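Local coordinates for protein carbohydrate esterase family 2 (CE2) (Chaetomium olivicolor, PDB 4XVH) that probably removes acetyl groups from xylan or related polysaccharides, joining an SGNH-type esterase domain to a beta-sandwich carbohydrate-binding domain, at residues V22-G28 with G73-L79; A31-I35 with I90-T96; Y231-V236 with I278-R284; L254-L259 with K271-T275. One frame throughout, in Å; residues are numbered along the deposited sequence. Where two conformers were deposited one is given.

Interaction 1. Residues V22-G28 with G73-L79; sequences VSFAFTG and GKHTVVL
Phe-24 and Val-77 form a hydrogen-bonded antiparallel pair. Val-77 N gives a bond of 2.8 Å to Phe-24 O, and Phe-24 N answers to Val-77 O. Val-22 with Leu-79, Phe-26 with His-75 and Gly-28 with Gly-73 repeat this double link, making eight backbone bonds. The shortest runs from His-75 N to Phe-26 O at 2.7 Å. Gly-28 and Gly-73 have backbone angles that a side chain would not tolerate. The His-75 ring has its polar partners outside the pair: ND1 bonds to Asp-49 and NE2 to the carbonyl of Arg-71.

The two strands lie at the centre of one sheet of the N-terminal jelly-roll sandwich. Strand 21-28 also pairs with strand 100-102, and strand 73-81 with strand 44-48. Val-22, Phe-24, Phe-26, His-75, Val-77 and Leu-79 face the sandwich interior.

On that face Val-77 CB sits over the Phe-24 ring in a CH-pi contact, 3.8 Å from the ring centroid. The ring reaches it because CG stands between the backbone N and the carbonyl carbon (chi1 61°), leaning it across to the neighbouring strand. The ring also touches Ala-31 and Ile-33 of the facing sheet. Were Phe-24 cut back to an alanine, Val-77 would probably lose its aromatic cover and a gap open against Ala-31 and Ile-33. Val-77 CG2 meets the Phe-26 ring at its edge, 3.7 Å from CE1. The Phe-26 and His-75 rings are oblique, their planes 38° apart. At the far end Val-22 CG2 lies 4.0 Å from Leu-79 CB.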
loop_
_atom_site.group_PDB
_atom_site.type_symbol
_atom_site.label_atom_id
_atom_site.label_comp_id
_atom_site.label_asym_id
_atom_site.label_seq_id
_atom_site.Cartn_x
_atom_site.Cartn_y
_atom_site.Cartn_z
ATOM N N VAL A 22 13.260 -5.816 -1.089
ATOM C CA VAL A 22 14.635 -5.735 -0.583
ATOM C C VAL A 22 15.441 -4.759 -1.418
ATOM O O VAL A 22 15.134 -4.530 -2.612
ATOM C CB VAL A 22 15.356 -7.110 -0.585
ATOM C CG1 VAL A 22 14.704 -8.096 0.404
ATOM C CG2 VAL A 22 15.413 -7.704 -2.014
ATOM N N SER A 23 16.438 -4.145 -0.793
ATOM C CA SER A 23 17.352 -3.259 -1.488
ATOM C C SER A 23 18.781 -3.647 -1.129
ATOM O O SER A 23 19.079 -3.880 0.050
ATOM C CB SER A 23 17.070 -1.788 -1.116
ATOM O OG SER A 23 18.183 -0.940 -1.394
ATOM N N PHE A 24 19.671 -3.702 -2.106
ATOM C CA PHE A 24 21.062 -4.009 -1.805
ATOM C C PHE A 24 21.937 -3.504 -2.937
ATOM O O PHE A 24 21.434 -2.985 -3.950
ATOM C CB PHE A 24 21.256 -5.524 -1.548
ATOM C CG PHE A 24 20.894 -6.431 -2.723
ATOM C CD1 PHE A 24 19.602 -6.909 -2.879
ATOM C CD2 PHE A 24 21.874 -6.840 -3.631
ATOM C CE1 PHE A 24 19.275 -7.764 -3.956
ATOM C CE2 PHE A 24 21.570 -7.690 -4.720
ATOM C CZ PHE A 24 20.269 -8.156 -4.878
ATOM N N ALA A 25 23.245 -3.594 -2.747
ATOM C CA ALA A 25 24.160 -3.230 -3.808
ATOM C C ALA A 25 25.257 -4.276 -3.842
ATOM O O ALA A 25 25.558 -4.906 -2.815
ATOM C CB ALA A 25 24.726 -1.832 -3.585
ATOM N N PHE A 26 25.838 -4.493 -5.016
ATOM C CA PHE A 26 26.920 -5.446 -5.116
ATOM C C PHE A 26 27.927 -4.957 -6.143
ATOM O O PHE A 26 27.642 -4.053 -6.945
ATOM C CB PHE A 26 26.399 -6.841 -5.497
ATOM C CG PHE A 26 25.871 -6.934 -6.909
ATOM C CD1 PHE A 26 24.591 -6.482 -7.222
ATOM C CD2 PHE A 26 26.639 -7.492 -7.915
ATOM C CE1 PHE A 26 24.098 -6.566 -8.507
ATOM C CE2 PHE A 26 26.158 -7.576 -9.214
ATOM C CZ PHE A 26 24.891 -7.118 -9.517
ATOM N N THR A 27 29.112 -5.551 -6.120
ATOM C CA THR A 27 29.991 -5.354 -7.241
ATOM C C THR A 27 30.281 -6.707 -7.883
ATOM O O THR A 27 30.564 -7.692 -7.212
ATOM C CB THR A 27 31.266 -4.622 -6.830
ATOM O OG1 THR A 27 32.014 -4.307 -8.010
ATOM C CG2 THR A 27 32.100 -5.461 -5.891
ATOM N N GLY A 28 30.128 -6.764 -9.198
ATOM C CA GLY A 28 30.264 -8.017 -9.919
ATOM C C GLY A 28 29.488 -7.928 -11.217
ATOM O O GLY A 28 29.268 -6.831 -11.727
ATOM N N GLY A 73 31.113 -4.532 -12.171
ATOM C CA GLY A 73 31.280 -3.338 -11.364
ATOM C C GLY A 73 30.130 -3.168 -10.386
ATOM O O GLY A 73 29.366 -4.099 -10.153
ATOM N N LYS A 74 30.003 -1.979 -9.813
ATOM C CA LYS A 74 28.979 -1.744 -8.787
ATOM C C LYS A 74 27.571 -1.666 -9.391
ATOM O O LYS A 74 27.364 -1.036 -10.434
ATOM C CB LYS A 74 29.297 -0.460 -7.995
ATOM C CG LYS A 74 28.180 -0.078 -7.025
ATOM C CD LYS A 74 28.559 1.061 -6.095
ATOM C CE LYS A 74 27.382 1.398 -5.157
ATOM N NZ LYS A 74 27.746 2.504 -4.230
ATOM N N HIS A 75 26.607 -2.335 -8.771
ATOM C CA HIS A 75 25.220 -2.202 -9.204
ATOM C C HIS A 75 24.314 -2.124 -7.969
ATOM O O HIS A 75 24.685 -2.621 -6.904
ATOM C CB HIS A 75 24.809 -3.364 -10.109
ATOM C CG HIS A 75 25.604 -3.431 -11.374
ATOM N ND1 HIS A 75 25.337 -2.628 -12.465
ATOM C CD2 HIS A 75 26.701 -4.158 -11.696
ATOM C CE1 HIS A 75 26.231 -2.871 -13.413
ATOM N NE2 HIS A 75 27.064 -3.802 -12.972
ATOM N N THR A 76 23.176 -1.444 -8.112
ATOM C CA THR A 76 22.160 -1.386 -7.066
ATOM C C THR A 76 20.978 -2.223 -7.513
ATOM O O THR A 76 20.661 -2.301 -8.706
ATOM C CB THR A 76 21.668 0.051 -6.769
ATOM O OG1 THR A 76 21.073 0.609 -7.953
ATOM C CG2 THR A 76 22.804 0.954 -6.297
ATOM N N VAL A 77 20.319 -2.848 -6.546
ATOM C CA VAL A 77 19.147 -3.666 -6.818
ATOM C C VAL A 77 18.047 -3.306 -5.823
ATOM O O VAL A 77 18.267 -3.307 -4.597
ATOM C CB VAL A 77 19.460 -5.171 -6.719
ATOM C CG1 VAL A 77 18.238 -5.972 -7.016
ATOM C CG2 VAL A 77 20.604 -5.553 -7.681
ATOM N N VAL A 78 16.878 -2.972 -6.359
ATOM C CA VAL A 78 15.678 -2.771 -5.533
ATOM C C VAL A 78 14.550 -3.632 -6.079
ATOM O O VAL A 78 14.190 -3.530 -7.260
ATOM C CB VAL A 78 15.242 -1.296 -5.498
ATOM C CG1 VAL A 78 13.912 -1.114 -4.715
ATOM C CG2 VAL A 78 16.338 -0.450 -4.871
ATOM N N LEU A 79 14.048 -4.524 -5.237
ATOM C CA LEU A 79 12.896 -5.364 -5.552
ATOM C C LEU A 79 11.686 -4.930 -4.754
ATOM O O LEU A 79 11.766 -4.856 -3.514
ATOM C CB LEU A 79 13.201 -6.836 -5.211
ATOM C CG LEU A 79 12.070 -7.854 -5.416
ATOM C CD1 LEU A 79 11.945 -8.134 -6.898
ATOM C CD2 LEU A 79 12.335 -9.172 -4.663
#

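Interaction 2. Residues A31-I35 with I90-T96; sequences ATIGI and IFLGNIT
Ile-33 and Ile-95 lie side by side and point the same way, with Ile-33 CG2 4.1 Å from Ile-95 CD1. The same methyl also meets Leu-92 CD2 at 3.9 Å, where the two side chains cross at a slant. In Ile-33 a chi1 of -54°, measured to CG1, leaves CG2 anti to the backbone N, and this turns the methyl toward the neighbouring strand. Ile-35 also crosses Ile-90 at a slant. Its CD1 end lies 4.0 Å from Ile-90 CG2, and its own CG2 rests near Phe-91 O. Outside the pair, Phe-59 touches both Ile-35 and Ile-90.

The strands are central in the four-stranded antiparallel sheet of the N-terminal beta sandwich. Leu-92 reaches Val-22 of strand 21-28 in the facing sheet, and Ile-95 reaches Phe-24. A beta bulge interrupts the pairing: the register slips by one residue between Ile-33 and Ile-35. At the slip Gly-34 N bonds to Asn-94 O, and Gly-93 N bonds back to Gly-34 O at 2.9 Å from well above the carbonyl plane. A side chain on Gly-34 would run into Asn-94 O.

Before the bulge the pairing is regular. Thr-32 N bonds to Thr-96 O at 2.8 Å, and Thr-96 N returns to Thr-32 O. On the face away from Ile-33 and Ile-95, Thr-96 OG1 lies 3.8 Å from Thr-32 CB. The hydroxyl of Thr-32 bonds to Ser-65 on the next strand.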
loop_
_atom_site.group_PDB
_atom_site.type_symbol
_atom_site.label_atom_id
_atom_site.label_comp_id
_atom_site.label_asym_id
_atom_site.label_seq_id
_atom_site.Cartn_x
_atom_site.Cartn_y
_atom_site.Cartn_z
ATOM N N ALA A 31 23.678 -10.853 -9.571
ATOM C CA ALA A 31 23.162 -11.167 -8.237
ATOM C C ALA A 31 21.862 -11.963 -8.363
ATOM O O ALA A 31 21.111 -11.805 -9.332
ATOM C CB ALA A 31 22.938 -9.888 -7.415
ATOM N N THR A 32 21.608 -12.829 -7.388
ATOM C CA THR A 32 20.369 -13.606 -7.393
ATOM C C THR A 32 19.656 -13.502 -6.054
ATOM O O THR A 32 20.252 -13.714 -4.994
ATOM C CB THR A 32 20.619 -15.099 -7.716
ATOM O OG1 THR A 32 21.326 -15.217 -8.957
ATOM C CG2 THR A 32 19.286 -15.841 -7.834
ATOM N N ILE A 33 18.379 -13.130 -6.113
ATOM C CA ILE A 33 17.517 -13.127 -4.938
ATOM C C ILE A 33 16.837 -14.468 -4.854
ATOM O O ILE A 33 15.892 -14.717 -5.569
ATOM C CB ILE A 33 16.476 -12.019 -5.001
ATOM C CG1 ILE A 33 17.155 -10.677 -5.227
ATOM C CG2 ILE A 33 15.652 -12.006 -3.726
ATOM C CD1 ILE A 33 16.208 -9.603 -5.673
ATOM N N GLY A 34 17.350 -15.348 -3.999
ATOM C CA GLY A 34 16.778 -16.670 -3.879
ATOM C C GLY A 34 15.323 -16.621 -3.433
ATOM O O GLY A 34 14.906 -15.713 -2.736
ATOM N N ILE A 35 14.554 -17.616 -3.841
ATOM C CA ILE A 35 13.170 -17.737 -3.425
ATOM C C ILE A 35 12.979 -19.076 -2.739
ATOM O O ILE A 35 13.225 -20.124 -3.327
ATOM C CB ILE A 35 12.211 -17.602 -4.619
ATOM C CG1 ILE A 35 12.257 -16.153 -5.135
ATOM C CG2 ILE A 35 10.784 -18.032 -4.237
ATOM C CD1 ILE A 35 11.252 -15.838 -6.214
ATOM N N ILE A 90 5.417 -14.212 -1.675
ATOM C CA ILE A 90 6.723 -14.781 -1.995
ATOM C C ILE A 90 7.530 -14.961 -0.710
ATOM O O ILE A 90 7.637 -14.030 0.090
ATOM C CB ILE A 90 7.525 -13.894 -2.986
ATOM C CG1 ILE A 90 6.748 -13.757 -4.305
ATOM C CG2 ILE A 90 8.905 -14.515 -3.222
ATOM C CD1 ILE A 90 7.131 -12.525 -5.151
ATOM N N PHE A 91 8.056 -16.160 -0.475
ATOM C CA PHE A 91 8.943 -16.344 0.678
ATOM C C PHE A 91 10.397 -16.303 0.206
ATOM O O PHE A 91 10.807 -17.149 -0.596
ATOM C CB PHE A 91 8.640 -17.658 1.399
ATOM C CG PHE A 91 7.308 -17.665 2.127
ATOM C CD1 PHE A 91 6.114 -17.827 1.429
ATOM C CD2 PHE A 91 7.261 -17.545 3.513
ATOM C CE1 PHE A 91 4.885 -17.842 2.115
ATOM C CE2 PHE A 91 6.043 -17.568 4.206
ATOM C CZ PHE A 91 4.863 -17.722 3.504
ATOM N N LEU A 92 11.161 -15.317 0.681
ATOM C CA LEU A 92 12.520 -15.111 0.205
ATOM C C LEU A 92 13.485 -16.110 0.821
ATOM O O LEU A 92 13.306 -16.531 1.974
ATOM C CB LEU A 92 12.994 -13.686 0.501
ATOM C CG LEU A 92 12.327 -12.581 -0.346
ATOM C CD1 LEU A 92 13.029 -11.268 -0.131
ATOM C CD2 LEU A 92 12.382 -12.943 -1.816
ATOM N N GLY A 93 14.508 -16.474 0.044
ATOM C CA GLY A 93 15.622 -17.279 0.522
ATOM C C GLY A 93 16.859 -16.415 0.742
ATOM O O GLY A 93 16.761 -15.300 1.272
ATOM N N ASN A 94 18.023 -16.912 0.338
ATOM C CA ASN A 94 19.239 -16.123 0.459
ATOM C C ASN A 94 19.612 -15.355 -0.811
ATOM O O ASN A 94 19.302 -15.771 -1.921
ATOM C CB ASN A 94 20.382 -17.018 0.883
ATOM C CG ASN A 94 20.192 -17.551 2.289
ATOM O OD1 ASN A 94 19.767 -16.826 3.191
ATOM N ND2 ASN A 94 20.562 -18.825 2.496
ATOM N N ILE A 95 20.268 -14.218 -0.617
ATOM C CA ILE A 95 20.693 -13.382 -1.717
ATOM C C ILE A 95 22.170 -13.573 -1.965
ATOM O O ILE A 95 22.967 -13.502 -1.030
ATOM C CB ILE A 95 20.396 -11.915 -1.440
ATOM C CG1 ILE A 95 18.896 -11.776 -1.133
ATOM C CG2 ILE A 95 20.859 -11.061 -2.632
ATOM C CD1 ILE A 95 18.363 -10.359 -1.066
ATOM N N THR A 96 22.530 -13.831 -3.222
ATOM C CA THR A 96 23.920 -14.143 -3.565
ATOM C C THR A 96 24.401 -13.251 -4.708
ATOM O O THR A 96 23.597 -12.675 -5.415
ATOM C CB THR A 96 24.087 -15.610 -3.977
ATOM O OG1 THR A 96 23.238 -15.877 -5.099
ATOM C CG2 THR A 96 23.722 -16.545 -2.832
#

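Interaction 3. Residues Y231-V236 with I278-R284; sequences YTDAMV and IKNAVSR
Arg-284 and Asp-233 form a salt bridge between the two helices. NH2 of Arg-284 bonds to Asp-233 OD1 at 2.8 Å, and NH1 adds a weak bond to the same oxygen. OD1 lies at the guanidinium edge, in its plane. The approach is less regular from the acid's side: NH2 comes in on the anti side of OD1, and the two flat groups are turned 59° apart. One oxygen thus takes both nitrogens.

Val-236 CG2 supports the guanidinium from one face, 3.8 Å from Arg-284 NH2. Thr-232 CG2 meets NH1 at the same distance. The arginine chain bends at chi2 and chi3 to bring its head back over the neighbouring helix.

Inward from the bridge, Ala-281 marks the closest approach of the backbones. Its CB touches Met-235 CG at 3.8 Å and Val-236 CG2 at 3.9 Å. The methionine has CG anti to the backbone N (chi1 -177°), which carries the start of its chain toward the alanine. Deeper still, Tyr-231 OH lies 3.8 Å from Ile-278 CD1. That hydroxyl is hydrogen-bonded to the carbonyl of Leu-212 and to Gln-274. Near the surface a water donates to Thr-232 OG1 and accepts from Asn-280 ND2. Thr-232 OG1 is also bonded to Val-228 O.

The axes of segments 231-236 and 278-284 cross at -41° and approach to 8.8 Å. Both helices pack on the parallel sheet of the esterase domain, in the Rossmann-like layout of SGNH hydrolases: Met-235 and Ile-278 rest on Leu-253 of strand 250-254, and Ile-278 also reaches Phe-291 of strand 289-292.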
loop_
_atom_site.group_PDB
_atom_site.type_symbol
_atom_site.label_atom_id
_atom_site.label_comp_id
_atom_site.label_asym_id
_atom_site.label_seq_id
_atom_site.Cartn_x
_atom_site.Cartn_y
_atom_site.Cartn_z
ATOM N N TYR A 231 -18.980 4.962 11.445
ATOM C CA TYR A 231 -17.804 5.111 10.560
ATOM C C TYR A 231 -16.866 6.203 11.112
ATOM O O TYR A 231 -15.649 6.009 11.265
ATOM C CB TYR A 231 -18.265 5.439 9.142
ATOM C CG TYR A 231 -17.170 5.782 8.144
ATOM C CD1 TYR A 231 -16.313 4.802 7.647
ATOM C CD2 TYR A 231 -17.035 7.080 7.675
ATOM C CE1 TYR A 231 -15.320 5.125 6.732
ATOM C CE2 TYR A 231 -16.048 7.422 6.770
ATOM C CZ TYR A 231 -15.198 6.458 6.287
ATOM O OH TYR A 231 -14.233 6.831 5.371
ATOM N N THR A 232 -17.460 7.338 11.456
ATOM C CA THR A 232 -16.733 8.448 12.063
ATOM C C THR A 232 -16.044 8.033 13.369
ATOM O O THR A 232 -14.852 8.292 13.568
ATOM C CB THR A 232 -17.692 9.611 12.360
ATOM O OG1 THR A 232 -18.421 9.952 11.176
ATOM C CG2 THR A 232 -16.923 10.833 12.872
ATOM N N ASP A 233 -16.826 7.430 14.272
ATOM C CA ASP A 233 -16.302 6.999 15.566
ATOM C C ASP A 233 -15.126 6.032 15.379
ATOM O O ASP A 233 -14.146 6.093 16.112
ATOM C CB ASP A 233 -17.384 6.316 16.408
ATOM C CG ASP A 233 -18.438 7.283 16.966
ATOM O OD1 ASP A 233 -18.257 8.516 16.904
ATOM O OD2 ASP A 233 -19.468 6.777 17.489
ATOM N N ALA A 234 -15.243 5.122 14.408
ATOM C CA ALA A 234 -14.212 4.130 14.148
ATOM C C ALA A 234 -12.948 4.741 13.583
ATOM O O ALA A 234 -11.827 4.268 13.852
ATOM C CB ALA A 234 -14.717 3.084 13.184
ATOM N N MET A 235 -13.128 5.753 12.746
ATOM C CA MET A 235 -11.977 6.455 12.181
ATOM C C MET A 235 -11.178 7.119 13.325
ATOM O O MET A 235 -9.964 7.023 13.375
ATOM C CB MET A 235 -12.439 7.490 11.157
ATOM C CG MET A 235 -11.298 8.218 10.459
ATOM S SD MET A 235 -10.350 7.137 9.311
ATOM C CE MET A 235 -11.411 7.095 7.851
ATOM N N VAL A 236 -11.879 7.763 14.255
ATOM C CA VAL A 236 -11.203 8.370 15.398
ATOM C C VAL A 236 -10.477 7.292 16.217
ATOM O O VAL A 236 -9.291 7.416 16.519
ATOM C CB VAL A 236 -12.203 9.149 16.271
ATOM C CG1 VAL A 236 -11.560 9.568 17.594
ATOM C CG2 VAL A 236 -12.713 10.372 15.493
ATOM N N ILE A 278 -15.285 12.286 7.488
ATOM C CA ILE A 278 -13.856 12.331 7.716
ATOM C C ILE A 278 -13.435 13.661 8.342
ATOM O O ILE A 278 -12.630 13.678 9.279
ATOM C CB ILE A 278 -13.080 12.052 6.388
ATOM C CG1 ILE A 278 -13.219 10.564 6.040
ATOM C CG2 ILE A 278 -11.600 12.448 6.494
ATOM C CD1 ILE A 278 -12.712 10.191 4.640
ATOM N N LYS A 279 -14.008 14.757 7.862
ATOM C CA LYS A 279 -13.699 16.066 8.421
ATOM C C LYS A 279 -14.084 16.124 9.880
ATOM O O LYS A 279 -13.366 16.696 10.714
ATOM C CB LYS A 279 -14.420 17.174 7.644
ATOM C CG LYS A 279 -13.884 17.357 6.207
ATOM C CD LYS A 279 -14.578 18.529 5.533
ATOM C CE LYS A 279 -13.991 18.854 4.161
ATOM N NZ LYS A 279 -14.760 19.981 3.506
ATOM N N ASN A 280 -15.237 15.549 10.192
ATOM C CA ASN A 280 -15.640 15.413 11.589
ATOM C C ASN A 280 -14.590 14.659 12.408
ATOM O O ASN A 280 -14.202 15.109 13.478
ATOM C CB ASN A 280 -16.998 14.707 11.693
ATOM C CG ASN A 280 -18.164 15.658 11.520
ATOM O OD1 ASN A 280 -18.007 16.878 11.617
ATOM N ND2 ASN A 280 -19.349 15.103 11.276
ATOM N N ALA A 281 -14.134 13.514 11.906
ATOM C CA ALA A 281 -13.082 12.747 12.574
ATOM C C ALA A 281 -11.824 13.593 12.772
ATOM O O ALA A 281 -11.226 13.598 13.857
ATOM C CB ALA A 281 -12.753 11.467 11.771
ATOM N N VAL A 282 -11.426 14.311 11.724
ATOM C CA VAL A 282 -10.257 15.192 11.803
ATOM C C VAL A 282 -10.439 16.241 12.887
ATOM O O VAL A 282 -9.546 16.466 13.693
ATOM C CB VAL A 282 -9.978 15.877 10.456
ATOM C CG1 VAL A 282 -8.997 17.054 10.628
ATOM C CG2 VAL A 282 -9.455 14.850 9.463
ATOM N N SER A 283 -11.614 16.855 12.937
ATOM C CA SER A 283 -11.919 17.822 13.993
ATOM C C SER A 283 -11.778 17.204 15.403
ATOM O O SER A 283 -11.208 17.825 16.303
ATOM C CB SER A 283 -13.324 18.382 13.781
ATOM O OG SER A 283 -13.629 19.407 14.714
ATOM N N ARG A 284 -12.263 15.976 15.594
ATOM C CA ARG A 284 -12.164 15.335 16.905
ATOM C C ARG A 284 -10.709 14.957 17.239
ATOM O O ARG A 284 -10.320 14.937 18.413
ATOM C CB ARG A 284 -13.061 14.089 16.991
ATOM C CG ARG A 284 -14.528 14.305 16.576
ATOM C CD ARG A 284 -15.521 13.641 17.518
ATOM N NE ARG A 284 -15.360 12.195 17.695
ATOM C CZ ARG A 284 -16.205 11.275 17.221
ATOM N NH1 ARG A 284 -17.281 11.636 16.524
ATOM N NH2 ARG A 284 -15.972 9.987 17.440
HETATM O O HOH W 1 -19.756 12.266 11.111
#

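Interaction 4. Residues L254-L259 with K271-T275; sequences LNSPML and KTTQT
Lys-271 and Asn-255 cross at about a right angle, with Lys-271 CE 3.3 Å from Asn-255 ND2. The lysine chain bends at chi2 and chi4. It passes the amide and sets NZ 2.7 Å from Ser-256 O, well above the carbonyl plane. NZ also bonds to Trp-294 O. With a leucine at this place, Ser-256 O and Trp-294 O are likely to lose their common donor, setting the turn free to shift.

Asn-255 turns its amide to the helix. ND2 bonds to Thr-275 OG1 at 2.9 Å, nearly in the amide plane, and Thr-275 OG1 in turn donates to Lys-271 O. The other end of the amide, OD1, takes the backbone N of Trp-294.

This loop follows strand 250-254 of the alpha/beta esterase domain. It makes a type I turn from Ser-256 to Leu-259. Ser-256 OG accepts from Met-258 N in an ST turn and is also hydrogen-bonded to the hydroxyl of Thr-214.

Gln-274 extends its chain to the loop. OE1 accepts from Ser-256 N at 2.9 Å, with the donor tilted 19° from the carbonyl plane. NE2 donates to a water that also bonds Leu-254 O. Leu-259 crosses the glutamine nearly at right angles, its CD1 3.7 Å from OE1.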
loop_
_atom_site.group_PDB
_atom_site.type_symbol
_atom_site.label_atom_id
_atom_site.label_comp_id
_atom_site.label_asym_id
_atom_site.label_seq_id
_atom_site.Cartn_x
_atom_site.Cartn_y
_atom_site.Cartn_z
ATOM N N LEU A 254 -8.014 10.368 3.797
ATOM C CA LEU A 254 -8.477 10.677 2.442
ATOM C C LEU A 254 -9.883 10.167 2.181
ATOM O O LEU A 254 -10.259 9.101 2.646
ATOM C CB LEU A 254 -7.553 10.052 1.384
ATOM C CG LEU A 254 -6.212 10.708 1.036
ATOM C CD1 LEU A 254 -5.207 10.634 2.188
ATOM C CD2 LEU A 254 -5.639 10.038 -0.266
ATOM N N ASN A 255 -10.641 10.910 1.385
ATOM C CA ASN A 255 -11.884 10.391 0.892
ATOM C C ASN A 255 -11.610 9.642 -0.428
ATOM O O ASN A 255 -10.468 9.578 -0.924
ATOM C CB ASN A 255 -12.910 11.522 0.722
ATOM C CG ASN A 255 -12.390 12.643 -0.134
ATOM O OD1 ASN A 255 -11.354 12.503 -0.757
ATOM N ND2 ASN A 255 -13.117 13.768 -0.173
ATOM N N SER A 256 -12.652 9.086 -1.003
ATOM C CA SER A 256 -12.482 8.091 -2.062
ATOM C C SER A 256 -12.701 8.628 -3.470
ATOM O O SER A 256 -13.761 9.184 -3.762
ATOM C CB SER A 256 -13.463 6.947 -1.837
ATOM O OG SER A 256 -13.424 6.090 -2.949
ATOM N N PRO A 257 -11.725 8.408 -4.361
ATOM C CA PRO A 257 -11.883 8.746 -5.782
ATOM C C PRO A 257 -12.936 7.867 -6.480
ATOM O O PRO A 257 -13.365 8.203 -7.584
ATOM C CB PRO A 257 -10.485 8.475 -6.363
ATOM C CG PRO A 257 -9.977 7.309 -5.525
ATOM C CD PRO A 257 -10.453 7.693 -4.112
ATOM N N MET A 258 -13.343 6.762 -5.841
ATOM C CA MET A 258 -14.357 5.880 -6.418
ATOM C C MET A 258 -15.770 6.159 -5.919
ATOM O O MET A 258 -16.720 5.635 -6.496
ATOM C CB MET A 258 -14.006 4.408 -6.148
ATOM C CG MET A 258 -12.730 3.973 -6.854
ATOM S SD MET A 258 -12.150 2.272 -6.555
ATOM C CE MET A 258 -13.441 1.332 -7.422
ATOM N N LEU A 259 -15.933 6.948 -4.857
ATOM C CA LEU A 259 -17.293 7.297 -4.427
ATOM C C LEU A 259 -17.731 8.581 -5.111
ATOM O O LEU A 259 -16.896 9.450 -5.398
ATOM C CB LEU A 259 -17.374 7.458 -2.909
ATOM C CG LEU A 259 -17.066 6.183 -2.120
ATOM C CD1 LEU A 259 -17.201 6.448 -0.624
ATOM C CD2 LEU A 259 -17.999 5.058 -2.561
ATOM N N LYS A 271 -20.220 10.562 -1.601
ATOM C CA LYS A 271 -18.918 11.230 -1.528
ATOM C C LYS A 271 -18.930 12.399 -0.542
ATOM O O LYS A 271 -18.025 12.567 0.268
ATOM C CB LYS A 271 -18.493 11.719 -2.907
ATOM C CG LYS A 271 -17.114 12.395 -2.960
ATOM C CD LYS A 271 -15.996 11.538 -2.333
ATOM C CE LYS A 271 -14.599 12.104 -2.669
ATOM N NZ LYS A 271 -14.256 11.848 -4.101
ATOM N N THR A 272 -19.958 13.223 -0.627
ATOM C CA THR A 272 -20.118 14.304 0.351
ATOM C C THR A 272 -20.309 13.728 1.759
ATOM O O THR A 272 -19.716 14.213 2.711
ATOM C CB THR A 272 -21.296 15.197 -0.037
ATOM O OG1 THR A 272 -20.969 15.851 -1.271
ATOM C CG2 THR A 272 -21.607 16.248 1.053
ATOM N N THR A 273 -21.131 12.688 1.891
ATOM C CA THR A 273 -21.360 12.061 3.198
ATOM C C THR A 273 -20.030 11.551 3.808
ATOM O O THR A 273 -19.749 11.796 4.992
ATOM C CB THR A 273 -22.367 10.905 3.096
ATOM O OG1 THR A 273 -23.619 11.410 2.611
ATOM C CG2 THR A 273 -22.609 10.270 4.462
ATOM N N GLN A 274 -19.218 10.854 3.004
ATOM C CA GLN A 274 -17.912 10.371 3.481
ATOM C C GLN A 274 -16.991 11.526 3.823
ATOM O O GLN A 274 -16.255 11.476 4.809
ATOM C CB GLN A 274 -17.199 9.497 2.447
ATOM C CG GLN A 274 -15.916 8.845 3.015
ATOM C CD GLN A 274 -14.923 8.439 1.947
ATOM O OE1 GLN A 274 -14.933 8.975 0.830
ATOM N NE2 GLN A 274 -14.052 7.468 2.284
ATOM N N THR A 275 -17.031 12.559 2.989
ATOM C CA THR A 275 -16.139 13.689 3.164
ATOM C C THR A 275 -16.417 14.382 4.476
ATOM O O THR A 275 -15.499 14.647 5.255
ATOM C CB THR A 275 -16.267 14.667 2.003
ATOM O OG1 THR A 275 -15.830 13.999 0.815
ATOM C CG2 THR A 275 -15.419 15.912 2.249
HETATM O O HOH W 2 -11.469 7.062 1.202
#

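Interactions 1 and 2 belong to the N-terminal domain and come from its two facing sheets. Their centres are 13 Å apart, and Phe-26 CE1 meets Ala-31 CB at 3.7 Å across the interior. Interactions 3 and 4 lie in the esterase domain and share helix 270-285. They touch where Ile-278 CD1 packs 3.3 Å from Leu-254 O. The two groups are far apart: the centres of interactions 1 and 3 are 44 Å from each other. The bound polyether occupies a pocket that includes Ser-118 and His-306. Ser-256 of interaction 4 has its side chain about 9 Å from this ligand, and Tyr-231 of interaction 3 about 12 Å.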